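Local coordinates for gluconate kinase (Lactobacillus acidophilus, PDB 3LL3), which binds ATP and D-xylulose in the crystal and, as an FGGY-family carbohydrate kinase, probably phosphorylates a sugar or sugar acid such as gluconate, at residues K405-R410 with K459-N464. Sequence-based numbering, arbitrary orientation.
Sequences KSDFVR and KVYFPN
Arg410 and Asp407, in the first turn of helix 407-417, both meet Tyr461 on edge strand 457-461, which runs antiparallel to strand 421-424 in the C-terminal domain of this FGGY kinase, a member of the actin-like ATPase clan. From CB outward, the Arg410 side chain tracks across the tyrosine. Its CB sits squarely over the Tyr461 ring, a CH-pi contact 3.7 Å from CB to the ring centroid. CG lies near Tyr461 CE2, and CD passes 3.2 Å from Tyr461 OH. The chain runs extended from CG to NE, which bonds to Leu404 O, while Lys405 O lies over one guanidinium face. At the tip, NH1 gives a nearly straight bond to Tyr461 OH (2.9 Å, 162°), with the hydroxyl in the guanidinium plane. The same hydroxyl donates to Asp407, so one oxygen ties two helix residues to the strand. A phenylalanine here would probably leave Asp407 OD1 and Arg410 NH1 without the hydroxyl that links them. The carboxylate and ring planes stand 63° apart, and Tyr461 OH meets Asp407 OD1 at 2.7 Å, well out of the carboxylate plane.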
loop_
_atom_site.group_PDB
_atom_site.type_symbol
_atom_site.label_atom_id
_atom_site.label_comp_id
_atom_site.label_asym_id
_atom_site.label_seq_id
_atom_site.Cartn_x
_atom_site.Cartn_y
_atom_site.Cartn_z
ATOM N N LYS A 405 -6.249 -23.827 7.461
ATOM C CA LYS A 405 -6.466 -25.143 6.882
ATOM C C LYS A 405 -5.192 -25.731 6.309
ATOM O O LYS A 405 -4.900 -26.886 6.533
ATOM C CB LYS A 405 -7.525 -25.105 5.778
ATOM C CG LYS A 405 -7.930 -26.507 5.316
ATOM C CD LYS A 405 -8.575 -26.503 3.935
ATOM C CE LYS A 405 -9.901 -25.774 3.939
ATOM N NZ LYS A 405 -10.769 -26.172 5.106
ATOM N N SER A 406 -4.441 -24.927 5.562
ATOM C CA SER A 406 -3.312 -25.430 4.800
ATOM C C SER A 406 -2.062 -25.598 5.649
ATOM O O SER A 406 -1.832 -24.846 6.587
ATOM C CB SER A 406 -2.995 -24.473 3.655
ATOM O OG SER A 406 -2.424 -23.295 4.191
ATOM N N ASP A 407 -1.247 -26.588 5.301
ATOM C CA ASP A 407 0.087 -26.716 5.870
ATOM C C ASP A 407 0.938 -25.461 5.689
ATOM O O ASP A 407 1.778 -25.143 6.521
ATOM C CB ASP A 407 0.833 -27.888 5.217
ATOM C CG ASP A 407 0.398 -29.214 5.757
ATOM O OD1 ASP A 407 -0.426 -29.241 6.702
ATOM O OD2 ASP A 407 0.888 -30.226 5.235
ATOM N N PHE A 408 0.775 -24.785 4.563
ATOM C CA PHE A 408 1.580 -23.609 4.294
ATOM C C PHE A 408 1.297 -22.515 5.360
ATOM O O PHE A 408 2.209 -21.936 5.966
ATOM C CB PHE A 408 1.296 -23.096 2.880
ATOM C CG PHE A 408 1.901 -21.745 2.595
ATOM C CD1 PHE A 408 3.273 -21.568 2.629
ATOM C CD2 PHE A 408 1.097 -20.656 2.291
ATOM C CE1 PHE A 408 3.839 -20.312 2.380
ATOM C CE2 PHE A 408 1.649 -19.404 2.025
ATOM C CZ PHE A 408 3.021 -19.229 2.076
ATOM N N VAL A 409 0.027 -22.251 5.596
ATOM C CA VAL A 409 -0.327 -21.222 6.583
ATOM C C VAL A 409 0.026 -21.668 8.003
ATOM O O VAL A 409 0.506 -20.883 8.804
ATOM C CB VAL A 409 -1.800 -20.806 6.469
ATOM C CG1 VAL A 409 -2.222 -19.848 7.623
ATOM C CG2 VAL A 409 -2.031 -20.140 5.114
ATOM N N ARG A 410 -0.182 -22.941 8.308
ATOM C CA ARG A 410 0.187 -23.448 9.623
ATOM C C ARG A 410 1.664 -23.226 9.880
ATOM O O ARG A 410 2.054 -22.736 10.940
ATOM C CB ARG A 410 -0.182 -24.927 9.748
ATOM C CG ARG A 410 -1.679 -25.147 9.833
ATOM C CD ARG A 410 -2.059 -26.589 9.587
ATOM N NE ARG A 410 -3.495 -26.786 9.763
ATOM C CZ ARG A 410 -4.086 -27.977 9.752
ATOM N NH1 ARG A 410 -3.356 -29.075 9.556
ATOM N NH2 ARG A 410 -5.398 -28.077 9.936
ATOM N N LYS A 459 -1.898 -32.340 14.724
ATOM C CA LYS A 459 -0.559 -32.180 14.136
ATOM C C LYS A 459 0.215 -31.048 14.810
ATOM O O LYS A 459 -0.395 -30.084 15.281
ATOM C CB LYS A 459 -0.658 -31.896 12.632
ATOM C CG LYS A 459 -0.532 -33.136 11.758
ATOM C CD LYS A 459 -1.856 -33.593 11.199
ATOM C CE LYS A 459 -2.139 -32.927 9.868
ATOM N NZ LYS A 459 -1.636 -33.765 8.756
ATOM N N VAL A 460 1.542 -31.166 14.870
ATOM C CA VAL A 460 2.375 -30.094 15.403
ATOM C C VAL A 460 3.302 -29.553 14.298
ATOM O O VAL A 460 3.845 -30.322 13.489
ATOM C CB VAL A 460 3.244 -30.552 16.574
ATOM C CG1 VAL A 460 3.961 -29.368 17.191
ATOM C CG2 VAL A 460 2.420 -31.295 17.611
ATOM N N TYR A 461 3.469 -28.238 14.264
ATOM C CA TYR A 461 4.359 -27.595 13.303
ATOM C C TYR A 461 5.430 -26.819 14.055
ATOM O O TYR A 461 5.108 -25.857 14.748
ATOM C CB TYR A 461 3.550 -26.647 12.410
ATOM C CG TYR A 461 2.483 -27.366 11.613
ATOM C CD1 TYR A 461 2.696 -27.714 10.285
ATOM C CD2 TYR A 461 1.275 -27.714 12.194
ATOM C CE1 TYR A 461 1.734 -28.371 9.559
ATOM C CE2 TYR A 461 0.309 -28.374 11.475
ATOM C CZ TYR A 461 0.542 -28.706 10.154
ATOM O OH TYR A 461 -0.426 -29.385 9.430
ATOM N N PHE A 462 6.695 -27.234 13.936
ATOM C CA PHE A 462 7.774 -26.504 14.597
ATOM C C PHE A 462 8.321 -25.397 13.708
ATOM O O PHE A 462 8.361 -25.548 12.490
ATOM C CB PHE A 462 8.905 -27.440 15.014
ATOM C CG PHE A 462 8.462 -28.536 15.938
ATOM C CD1 PHE A 462 8.010 -29.749 15.425
ATOM C CD2 PHE A 462 8.477 -28.351 17.312
ATOM C CE1 PHE A 462 7.566 -30.774 16.283
ATOM C CE2 PHE A 462 8.050 -29.378 18.175
ATOM C CZ PHE A 462 7.594 -30.591 17.645
ATOM N N PRO A 463 8.739 -24.276 14.316
ATOM C CA PRO A 463 9.334 -23.167 13.556
ATOM C C PRO A 463 10.543 -23.657 12.766
ATOM O O PRO A 463 11.375 -24.370 13.311
ATOM C CB PRO A 463 9.778 -22.191 14.646
ATOM C CG PRO A 463 8.853 -22.510 15.817
ATOM C CD PRO A 463 8.687 -23.997 15.761
ATOM N N ASN A 464 10.599 -23.320 11.485
ATOM C CA ASN A 464 11.797 -23.512 10.682
ATOM C C ASN A 464 12.741 -22.336 10.991
ATOM O O ASN A 464 12.387 -21.167 10.785
ATOM C CB ASN A 464 11.406 -23.604 9.203
ATOM C CG ASN A 464 12.597 -23.603 8.276
ATOM O OD1 ASN A 464 13.354 -22.631 8.217
ATOM N ND2 ASN A 464 12.756 -24.687 7.514
#